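Local coordinates for protein putative branched-chain amino acid ABC transporter (PDB 3HUT) that probably binds branched-chain amino acids outside the cytoplasmic membrane and hands them to an ABC transporter for uptake, at residues G39-G43 / R44-I48; I145-T148 / T149-L153; L338-E342 / G343-V347. All blocks are in the same frame, centred on the assembly; numbering follows the deposited sequence.

Interaction 1: residues G39-G43 / R44-I48; sequences GGVGG and RPVDI
Val41 and Val46 adopt the same first torsion, CG1 anti to the backbone N at -178°, which in each turns CG2 to the side of its own backbone N. These two methyls meet at 3.8 Å, Val41 CG2 against Val46 CG2, and the side chains cross obliquely. What lets residues five apart meet in this way is the tight turn between them, a worked example of how two glycines at positive phi let a chain double back within four residues. Val41 to Arg44 forms a type I' beta turn, with Gly42 and Gly43 at its corners. Two backbone bonds close it: Val41 N to Arg44 O, 2.8 Å and almost straight at 174°, and Arg44 N to Val41 O, 2.9 Å. In the second, the donor stands above the carbonyl plane of Val41. Together they make Val41 and Arg44 a single antiparallel hydrogen-bonded pair. Gly43 N reaches back to Gly39 O at 2.8 Å, tying the turn to the Schellman motif that ends the preceding helix. Gly40 also has positive phi, and a CB there would collide with Arg44 O. Just after the turn, Pro45 CD rests 3.5 Å from Gly43 O. The extended side chain of Arg44 heads away from the glycines, and its NE donates to Leu3 O. The chain thus passes from helix 18-37 into strand 46-52, an outermost strand of the parallel sheet, with Val41 and Val46 packed against Phe35 of that helix, strand 5-11 beside them, and helix 277-296 supplying Val293 and Leu290.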
ATOM      1  N   GLY A  39      24.606 -13.873  -0.971  1.00 20.71           N
ATOM      2  CA  GLY A  39      24.832 -15.291  -0.765  1.00 21.07           C
ATOM      3  C   GLY A  39      23.634 -16.176  -1.051  1.00 20.46           C
ATOM      4  O   GLY A  39      23.673 -17.378  -0.780  1.00 20.28           O
ATOM      5  N   GLY A  40      22.574 -15.589  -1.599  1.00 18.85           N
ATOM      6  CA  GLY A  40      21.380 -16.356  -1.906  1.00 18.56           C
ATOM      7  C   GLY A  40      20.849 -17.102  -0.695  1.00 17.78           C
ATOM      8  O   GLY A  40      20.824 -16.569   0.416  1.00 15.97           O
ATOM      9  N   VAL A  41      20.415 -18.338  -0.915  1.00 19.39           N
ATOM     10  CA  VAL A  41      19.889 -19.176   0.154  1.00 20.67           C
ATOM     11  C   VAL A  41      20.963 -20.194   0.502  1.00 22.90           C
ATOM     12  O   VAL A  41      21.070 -21.245  -0.135  1.00 22.95           O
ATOM     13  CB  VAL A  41      18.617 -19.924  -0.292  1.00 21.34           C
ATOM     14  CG1 VAL A  41      18.071 -20.759   0.855  1.00 22.24           C
ATOM     15  CG2 VAL A  41      17.572 -18.929  -0.768  1.00 22.19           C
ATOM     16  N   GLY A  42      21.767 -19.870   1.508  1.00 23.30           N
ATOM     17  CA  GLY A  42      22.836 -20.763   1.910  1.00 24.97           C
ATOM     18  C   GLY A  42      23.769 -21.050   0.749  1.00 24.41           C
ATOM     19  O   GLY A  42      24.276 -22.162   0.608  1.00 26.37           O
ATOM     20  N   GLY A  43      23.991 -20.046  -0.094  1.00 23.51           N
ATOM     21  CA  GLY A  43      24.874 -20.228  -1.233  1.00 21.98           C
ATOM     22  C   GLY A  43      24.157 -20.586  -2.522  1.00 21.64           C
ATOM     23  O   GLY A  43      24.749 -20.533  -3.598  1.00 21.52           O
ATOM     24  N   ARG A  44      22.882 -20.953  -2.423  1.00 20.82           N
ATOM     25  CA  ARG A  44      22.105 -21.311  -3.603  1.00 19.01           C
ATOM     26  C   ARG A  44      21.355 -20.082  -4.109  1.00 18.69           C
ATOM     27  O   ARG A  44      20.523 -19.519  -3.400  1.00 17.49           O
ATOM     28  CB  ARG A  44      21.107 -22.419  -3.260  1.00 20.71           C
ATOM     29  CG  ARG A  44      20.443 -23.044  -4.479  1.00 22.73           C
ATOM     30  CD  ARG A  44      19.471 -24.149  -4.081  1.00 24.11           C
ATOM     31  NE  ARG A  44      18.881 -24.778  -5.258  1.00 24.88           N
ATOM     32  CZ  ARG A  44      18.063 -25.823  -5.226  1.00 25.72           C
ATOM     33  NH1 ARG A  44      17.725 -26.372  -4.065  1.00 27.03           N
ATOM     34  NH2 ARG A  44      17.593 -26.328  -6.358  1.00 24.25           N
ATOM     35  N   PRO A  45      21.644 -19.647  -5.345  1.00 17.00           N
ATOM     36  CA  PRO A  45      20.980 -18.473  -5.921  1.00 16.53           C
ATOM     37  C   PRO A  45      19.497 -18.676  -6.202  1.00 16.27           C
ATOM     38  O   PRO A  45      18.999 -19.806  -6.248  1.00 15.05           O
ATOM     39  CB  PRO A  45      21.776 -18.223  -7.199  1.00 16.59           C
ATOM     40  CG  PRO A  45      22.169 -19.607  -7.609  1.00 18.89           C
ATOM     41  CD  PRO A  45      22.607 -20.222  -6.300  1.00 17.28           C
ATOM     42  N   VAL A  46      18.795 -17.564  -6.377  1.00 15.29           N
ATOM     43  CA  VAL A  46      17.373 -17.596  -6.672  1.00 13.73           C
ATOM     44  C   VAL A  46      17.165 -16.840  -7.972  1.00 13.57           C
ATOM     45  O   VAL A  46      17.792 -15.808  -8.201  1.00 12.72           O
ATOM     46  CB  VAL A  46      16.535 -16.895  -5.576  1.00 15.18           C
ATOM     47  CG1 VAL A  46      15.054 -16.996  -5.920  1.00 11.96           C
ATOM     48  CG2 VAL A  46      16.807 -17.520  -4.217  1.00 12.98           C
ATOM     49  N   ASP A  47      16.298 -17.361  -8.828  1.00 14.05           N
ATOM     50  CA  ASP A  47      16.013 -16.684 -10.085  1.00 15.08           C
ATOM     51  C   ASP A  47      14.511 -16.522 -10.202  1.00 13.15           C
ATOM     52  O   ASP A  47      13.751 -17.299  -9.628  1.00 11.42           O
ATOM     53  CB  ASP A  47      16.555 -17.480 -11.270  1.00 19.19           C
ATOM     54  CG  ASP A  47      16.538 -16.680 -12.562  1.00 24.43           C
ATOM     55  OD1 ASP A  47      16.847 -15.467 -12.513  1.00 24.79           O
ATOM     56  OD2 ASP A  47      16.226 -17.264 -13.622  1.00 28.19           O
ATOM     57  N   ILE A  48      14.085 -15.500 -10.932  1.00 10.54           N
ATOM     58  CA  ILE A  48      12.667 -15.246 -11.112  1.00  9.81           C
ATOM     59  C   ILE A  48      12.233 -15.466 -12.560  1.00  9.70           C
ATOM     60  O   ILE A  48      12.870 -14.988 -13.504  1.00  8.33           O
ATOM     61  CB  ILE A  48      12.297 -13.801 -10.691  1.00  9.95           C
ATOM     62  CG1 ILE A  48      12.453 -13.648  -9.173  1.00 10.74           C
ATOM     63  CG2 ILE A  48      10.878 -13.477 -11.126  1.00  7.85           C
ATOM     64  CD1 ILE A  48      12.222 -12.236  -8.669  1.00 10.92           C
TER

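Interaction 2: residues I145-T148 / T149-L153; sequences IGVT and TDWGL
Val147 CG1 lies over one face of the Trp151 indole, 4.3 Å from the centroid of the six-membered ring and 26° off its normal, a CH-pi contact in which the methyl is nearest to CZ2. The same methyl touches Thr149 OG1 at 3.3 Å, while Val147 CG2 packs on Thr149 CG2 at 3.7 Å, so the valine straddles both branches of the threonine. Thr149 is the N-cap of helix 150-165: a chi1 of 58° sets OG1 between the backbone N and the carbonyl carbon, from where it accepts from Gly152 N at 3.1 Å. This is the strand-to-helix junction of a beta-alpha-beta unit, strand 141-147, helix 150-165 and strand 169-176, and it illustrates how one side chain can both cap the start of a helix and pack on the strand before it. A valine in place of Thr149 would probably leave Gly152 N without its capping acceptor and the first helical turn less firmly fixed. Gly152 CA approaches Val147 O at 3.5 Å, and a CB here would clash with that oxygen. A water donates to Val147 O at 2.9 Å and, weakly, to Gly152 O. Farther out, Pro123 and Ala228 touch Trp151, and Pro178 touches Val147.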
ATOM      1  N   ILE A 145     -14.894  14.142   5.978  1.00 11.99           N
ATOM      2  CA  ILE A 145     -15.313  14.399   4.609  1.00 12.45           C
ATOM      3  C   ILE A 145     -14.676  13.297   3.779  1.00 12.85           C
ATOM      4  O   ILE A 145     -13.453  13.157   3.767  1.00 13.49           O
ATOM      5  CB  ILE A 145     -14.807  15.762   4.107  1.00 13.14           C
ATOM      6  CG1 ILE A 145     -15.234  16.865   5.072  1.00 13.35           C
ATOM      7  CG2 ILE A 145     -15.369  16.041   2.717  1.00 12.68           C
ATOM      8  CD1 ILE A 145     -14.780  18.241   4.647  1.00 18.73           C
ATOM      9  N   GLY A 146     -15.498  12.509   3.096  1.00 12.58           N
ATOM     10  CA  GLY A 146     -14.958  11.423   2.304  1.00 13.42           C
ATOM     11  C   GLY A 146     -15.602  11.212   0.945  1.00 13.97           C
ATOM     12  O   GLY A 146     -16.803  11.425   0.767  1.00 15.70           O
ATOM     13  N   VAL A 147     -14.789  10.780  -0.015  1.00 13.02           N
ATOM     14  CA  VAL A 147     -15.253  10.520  -1.369  1.00 13.68           C
ATOM     15  C   VAL A 147     -16.003   9.186  -1.383  1.00 14.54           C
ATOM     16  O   VAL A 147     -15.722   8.294  -0.577  1.00 14.57           O
ATOM     17  CB  VAL A 147     -14.058  10.479  -2.364  1.00 14.81           C
ATOM     18  CG1 VAL A 147     -13.133   9.319  -2.029  1.00 12.43           C
ATOM     19  CG2 VAL A 147     -14.563  10.366  -3.794  1.00 14.06           C
ATOM     20  N   THR A 148     -16.960   9.053  -2.295  1.00 14.09           N
ATOM     21  CA  THR A 148     -17.766   7.842  -2.384  1.00 14.91           C
ATOM     22  C   THR A 148     -17.162   6.675  -3.158  1.00 15.55           C
ATOM     23  O   THR A 148     -17.891   5.835  -3.682  1.00 18.14           O
ATOM     24  CB  THR A 148     -19.156   8.157  -2.971  1.00 16.95           C
ATOM     25  OG1 THR A 148     -19.007   8.926  -4.169  1.00 13.40           O
ATOM     26  CG2 THR A 148     -19.987   8.947  -1.971  1.00 16.12           C
ATOM     27  N   THR A 149     -15.837   6.612  -3.232  1.00 14.65           N
ATOM     28  CA  THR A 149     -15.181   5.504  -3.917  1.00 14.16           C
ATOM     29  C   THR A 149     -15.160   4.364  -2.903  1.00 15.38           C
ATOM     30  O   THR A 149     -15.441   4.588  -1.729  1.00 13.71           O
ATOM     31  CB  THR A 149     -13.740   5.857  -4.304  1.00 13.97           C
ATOM     32  OG1 THR A 149     -13.002   6.203  -3.126  1.00 14.55           O
ATOM     33  CG2 THR A 149     -13.723   7.036  -5.261  1.00 15.04           C
ATOM     34  N   ASP A 150     -14.830   3.149  -3.338  1.00 14.53           N
ATOM     35  CA  ASP A 150     -14.807   2.027  -2.408  1.00 15.80           C
ATOM     36  C   ASP A 150     -13.799   2.233  -1.279  1.00 13.63           C
ATOM     37  O   ASP A 150     -14.111   1.991  -0.112  1.00 13.61           O
ATOM     38  CB  ASP A 150     -14.539   0.704  -3.145  1.00 18.66           C
ATOM     39  CG  ASP A 150     -13.268   0.732  -3.984  1.00 23.94           C
ATOM     40  OD1 ASP A 150     -12.580   1.776  -4.023  1.00 24.23           O
ATOM     41  OD2 ASP A 150     -12.959  -0.308  -4.612  1.00 26.12           O
ATOM     42  N   TRP A 151     -12.601   2.698  -1.616  1.00 12.11           N
ATOM     43  CA  TRP A 151     -11.584   2.928  -0.596  1.00 13.60           C
ATOM     44  C   TRP A 151     -11.960   4.108   0.300  1.00 12.20           C
ATOM     45  O   TRP A 151     -11.640   4.121   1.489  1.00 13.94           O
ATOM     46  CB  TRP A 151     -10.206   3.174  -1.233  1.00 12.90           C
ATOM     47  CG  TRP A 151     -10.127   4.385  -2.121  1.00 13.52           C
ATOM     48  CD1 TRP A 151     -10.405   4.446  -3.460  1.00 12.88           C
ATOM     49  CD2 TRP A 151      -9.771   5.716  -1.725  1.00 14.13           C
ATOM     50  NE1 TRP A 151     -10.244   5.731  -3.919  1.00 12.85           N
ATOM     51  CE2 TRP A 151      -9.856   6.532  -2.875  1.00 14.03           C
ATOM     52  CE3 TRP A 151      -9.390   6.299  -0.507  1.00 13.85           C
ATOM     53  CZ2 TRP A 151      -9.571   7.904  -2.847  1.00 14.05           C
ATOM     54  CZ3 TRP A 151      -9.107   7.668  -0.478  1.00 14.41           C
ATOM     55  CH2 TRP A 151      -9.201   8.451  -1.644  1.00 14.13           C
ATOM     56  N   GLY A 152     -12.644   5.093  -0.273  1.00 11.29           N
ATOM     57  CA  GLY A 152     -13.055   6.248   0.504  1.00  9.81           C
ATOM     58  C   GLY A 152     -14.082   5.877   1.561  1.00 10.45           C
ATOM     59  O   GLY A 152     -13.969   6.278   2.718  1.00 10.00           O
ATOM     60  N   LEU A 153     -15.084   5.098   1.168  1.00  9.58           N
ATOM     61  CA  LEU A 153     -16.128   4.687   2.100  1.00 10.96           C
ATOM     62  C   LEU A 153     -15.626   3.711   3.160  1.00 10.05           C
ATOM     63  O   LEU A 153     -15.955   3.846   4.337  1.00  9.23           O
ATOM     64  CB  LEU A 153     -17.301   4.061   1.339  1.00 12.07           C
ATOM     65  CG  LEU A 153     -18.108   5.006   0.443  1.00 11.27           C
ATOM     66  CD1 LEU A 153     -19.143   4.210  -0.352  1.00 13.42           C
ATOM     67  CD2 LEU A 153     -18.793   6.063   1.294  1.00 11.83           C
TER
HETATM   68  O   HOH W   1     -16.095   8.196   2.263  1.00 12.40           O

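Interaction 3: residues L338-E342 / G343-V347; sequences LVVRE and GDFRV
Val340 and Phe345 lie side by side and point the same way, a non-hydrogen-bonded pair of a beta hairpin between strand 331-341 and strand 344-347, turning at Glu342 and Gly343, both at positive phi. Val340 CG2 meets the ring obliquely, 3.8 Å from Phe345 CE1. The ring also meets Tyr230 edge to face. On the same face of the hairpin Leu338 leans over the last strand, its CD2 touching Val347 CG2 at 3.8 Å. On the other face Val339 and Arg346 come together at a slant: the aliphatic base of the arginine rests on the valine, with Val339 CG1 4.0 Å from Arg346 CB. The Arg346 chain then bends at chi2 (-60°), toward the turn; its guanidinium is modelled too close to Asp344, so its exact position is doubtful.

Hairpins show in general how paired backbones dictate which side chains become neighbours. Here Val339 and Arg346 are an antiparallel hydrogen-bonded pair, one residue along from Val340 and Phe345, and so their side chains emerge on the reverse of the sheet. At the turn, Glu243 accepts from the backbone nitrogens of Glu342 and Gly343. Arg346 N donates to Val339 O at 2.7 Å, and Val339 N returns a 3.0 Å bond to Arg346 O, lying in the plane of that carbonyl.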
ATOM      1  N   LEU A 338       3.391  12.344   8.562  1.00  7.46           N
ATOM      2  CA  LEU A 338       3.981  13.490   7.889  1.00  7.73           C
ATOM      3  C   LEU A 338       3.134  14.747   8.049  1.00  7.32           C
ATOM      4  O   LEU A 338       1.966  14.680   8.423  1.00  5.47           O
ATOM      5  CB  LEU A 338       4.112  13.193   6.392  1.00  7.57           C
ATOM      6  CG  LEU A 338       4.783  11.883   5.969  1.00  8.45           C
ATOM      7  CD1 LEU A 338       4.535  11.645   4.484  1.00  9.31           C
ATOM      8  CD2 LEU A 338       6.275  11.948   6.259  1.00  6.96           C
ATOM      9  N   VAL A 339       3.742  15.891   7.762  1.00  6.43           N
ATOM     10  CA  VAL A 339       3.039  17.164   7.807  1.00  6.53           C
ATOM     11  C   VAL A 339       3.595  17.980   6.653  1.00  6.78           C
ATOM     12  O   VAL A 339       4.780  17.883   6.324  1.00  7.57           O
ATOM     13  CB  VAL A 339       3.268  17.935   9.141  1.00  7.83           C
ATOM     14  CG1 VAL A 339       4.717  18.363   9.272  1.00  7.94           C
ATOM     15  CG2 VAL A 339       2.351  19.158   9.197  1.00  7.80           C
ATOM     16  N   VAL A 340       2.728  18.754   6.014  1.00  5.57           N
ATOM     17  CA  VAL A 340       3.149  19.599   4.909  1.00  5.99           C
ATOM     18  C   VAL A 340       3.668  20.883   5.527  1.00  6.34           C
ATOM     19  O   VAL A 340       2.927  21.586   6.205  1.00  6.83           O
ATOM     20  CB  VAL A 340       1.969  19.954   3.982  1.00  7.79           C
ATOM     21  CG1 VAL A 340       2.446  20.903   2.880  1.00  6.05           C
ATOM     22  CG2 VAL A 340       1.372  18.683   3.385  1.00  6.19           C
ATOM     23  N   ARG A 341       4.944  21.180   5.321  1.00  8.40           N
ATOM     24  CA  ARG A 341       5.506  22.404   5.867  1.00  9.83           C
ATOM     25  C   ARG A 341       6.504  22.979   4.881  1.00 11.47           C
ATOM     26  O   ARG A 341       7.393  22.283   4.396  1.00 10.82           O
ATOM     27  CB  ARG A 341       6.181  22.143   7.218  1.00 11.18           C
ATOM     28  CG  ARG A 341       6.427  23.413   8.023  1.00 13.10           C
ATOM     29  CD  ARG A 341       5.106  24.127   8.341  1.00 17.75           C
ATOM     30  NE  ARG A 341       4.281  23.393   9.299  1.00 17.50           N
ATOM     31  CZ  ARG A 341       3.021  23.708   9.598  1.00 22.18           C
ATOM     32  NH1 ARG A 341       2.429  24.742   9.009  1.00 19.85           N
ATOM     33  NH2 ARG A 341       2.352  22.996  10.499  1.00 18.88           N
ATOM     34  N   GLU A 342       6.337  24.259   4.577  1.00 12.72           N
ATOM     35  CA  GLU A 342       7.210  24.946   3.642  1.00 13.68           C
ATOM     36  C   GLU A 342       7.332  24.262   2.284  1.00 12.03           C
ATOM     37  O   GLU A 342       8.432  24.074   1.775  1.00 10.31           O
ATOM     38  CB  GLU A 342       8.596  25.141   4.259  1.00 17.54           C
ATOM     39  CG  GLU A 342       8.590  26.094   5.440  1.00 22.55           C
ATOM     40  CD  GLU A 342       9.964  26.284   6.049  1.00 27.90           C
ATOM     41  OE1 GLU A 342      10.908  26.606   5.293  1.00 31.33           O
ATOM     42  OE2 GLU A 342      10.100  26.118   7.284  1.00 30.54           O
ATOM     43  N   GLY A 343       6.195  23.872   1.717  1.00 10.53           N
ATOM     44  CA  GLY A 343       6.189  23.279   0.390  1.00  9.01           C
ATOM     45  C   GLY A 343       6.615  21.841   0.175  1.00  9.78           C
ATOM     46  O   GLY A 343       6.884  21.453  -0.959  1.00  7.96           O
ATOM     47  N   ASP A 344       6.693  21.045   1.236  1.00  8.12           N
ATOM     48  CA  ASP A 344       7.058  19.644   1.068  1.00  9.46           C
ATOM     49  C   ASP A 344       6.595  18.842   2.268  1.00  8.77           C
ATOM     50  O   ASP A 344       6.303  19.401   3.328  1.00  9.02           O
ATOM     51  CB  ASP A 344       8.571  19.483   0.895  1.00 10.19           C
ATOM     52  CG  ASP A 344       8.946  18.219   0.127  1.00 13.64           C
ATOM     53  OD1 ASP A 344       8.088  17.320  -0.047  1.00 14.34           O
ATOM     54  OD2 ASP A 344      10.110  18.121  -0.305  1.00 16.75           O
ATOM     55  N   PHE A 345       6.511  17.529   2.093  1.00  7.89           N
ATOM     56  CA  PHE A 345       6.096  16.641   3.168  1.00  9.21           C
ATOM     57  C   PHE A 345       7.275  16.446   4.119  1.00 10.07           C
ATOM     58  O   PHE A 345       8.394  16.167   3.686  1.00 11.93           O
ATOM     59  CB  PHE A 345       5.653  15.298   2.587  1.00  7.50           C
ATOM     60  CG  PHE A 345       4.482  15.403   1.653  1.00  7.76           C
ATOM     61  CD1 PHE A 345       3.186  15.528   2.150  1.00  6.49           C
ATOM     62  CD2 PHE A 345       4.675  15.394   0.276  1.00  8.07           C
ATOM     63  CE1 PHE A 345       2.102  15.644   1.290  1.00  6.25           C
ATOM     64  CE2 PHE A 345       3.596  15.511  -0.595  1.00  7.24           C
ATOM     65  CZ  PHE A 345       2.305  15.634  -0.084  1.00  6.96           C
ATOM     66  N   ARG A 346       7.016  16.595   5.413  1.00  9.58           N
ATOM     67  CA  ARG A 346       8.055  16.457   6.425  1.00  8.92           C
ATOM     68  C   ARG A 346       7.770  15.294   7.367  1.00  9.26           C
ATOM     69  O   ARG A 346       6.637  15.094   7.793  1.00  9.56           O
ATOM     70  CB  ARG A 346       8.163  17.750   7.244  1.00  9.37           C
ATOM     71  CG  ARG A 346       8.529  18.990   6.429  1.00 13.36           C
ATOM     72  CD  ARG A 346       9.881  18.805   5.745  1.00 18.39           C
ATOM     73  NE  ARG A 346      10.396  20.027   5.128  1.00 25.37           N
ATOM     74  CZ  ARG A 346       9.805  20.672   4.130  1.00 24.53           C
ATOM     75  NH1 ARG A 346       8.671  20.210   3.634  1.00 29.22           N
ATOM     76  NH2 ARG A 346      10.350  21.770   3.621  1.00 25.36           N
ATOM     77  N   VAL A 347       8.796  14.517   7.681  1.00  8.35           N
ATOM     78  CA  VAL A 347       8.619  13.409   8.607  1.00 11.54           C
ATOM     79  C   VAL A 347       8.509  14.024  10.003  1.00 12.43           C
ATOM     80  O   VAL A 347       9.425  14.708  10.463  1.00 12.29           O
ATOM     81  CB  VAL A 347       9.813  12.433   8.554  1.00 10.83           C
ATOM     82  CG1 VAL A 347       9.601  11.299   9.550  1.00 13.41           C
ATOM     83  CG2 VAL A 347       9.955  11.870   7.146  1.00 12.66           C
TER

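Overall arrangement
Three short-range contacts come in series along the chain and are spread over a two-lobed binding-protein fold. Interaction 1 leads into strand 46-52 at the edge of the parallel five-stranded sheet. Interactions 2 and 3 belong to the other, mixed sheet: 145-153 leaves strand 141-147, whereas 338-347 forms the hairpin near the C-terminus. Centres of interactions 1 and 2 are about 44 Å apart, on opposite sides of the chain's centre; those of 1 and 3 are about 41 Å apart, and those of 2 and 3 about 24 Å. None touches another, so each shapes its own turn, cap or hairpin locally, within lobes that in this family close around the ligand.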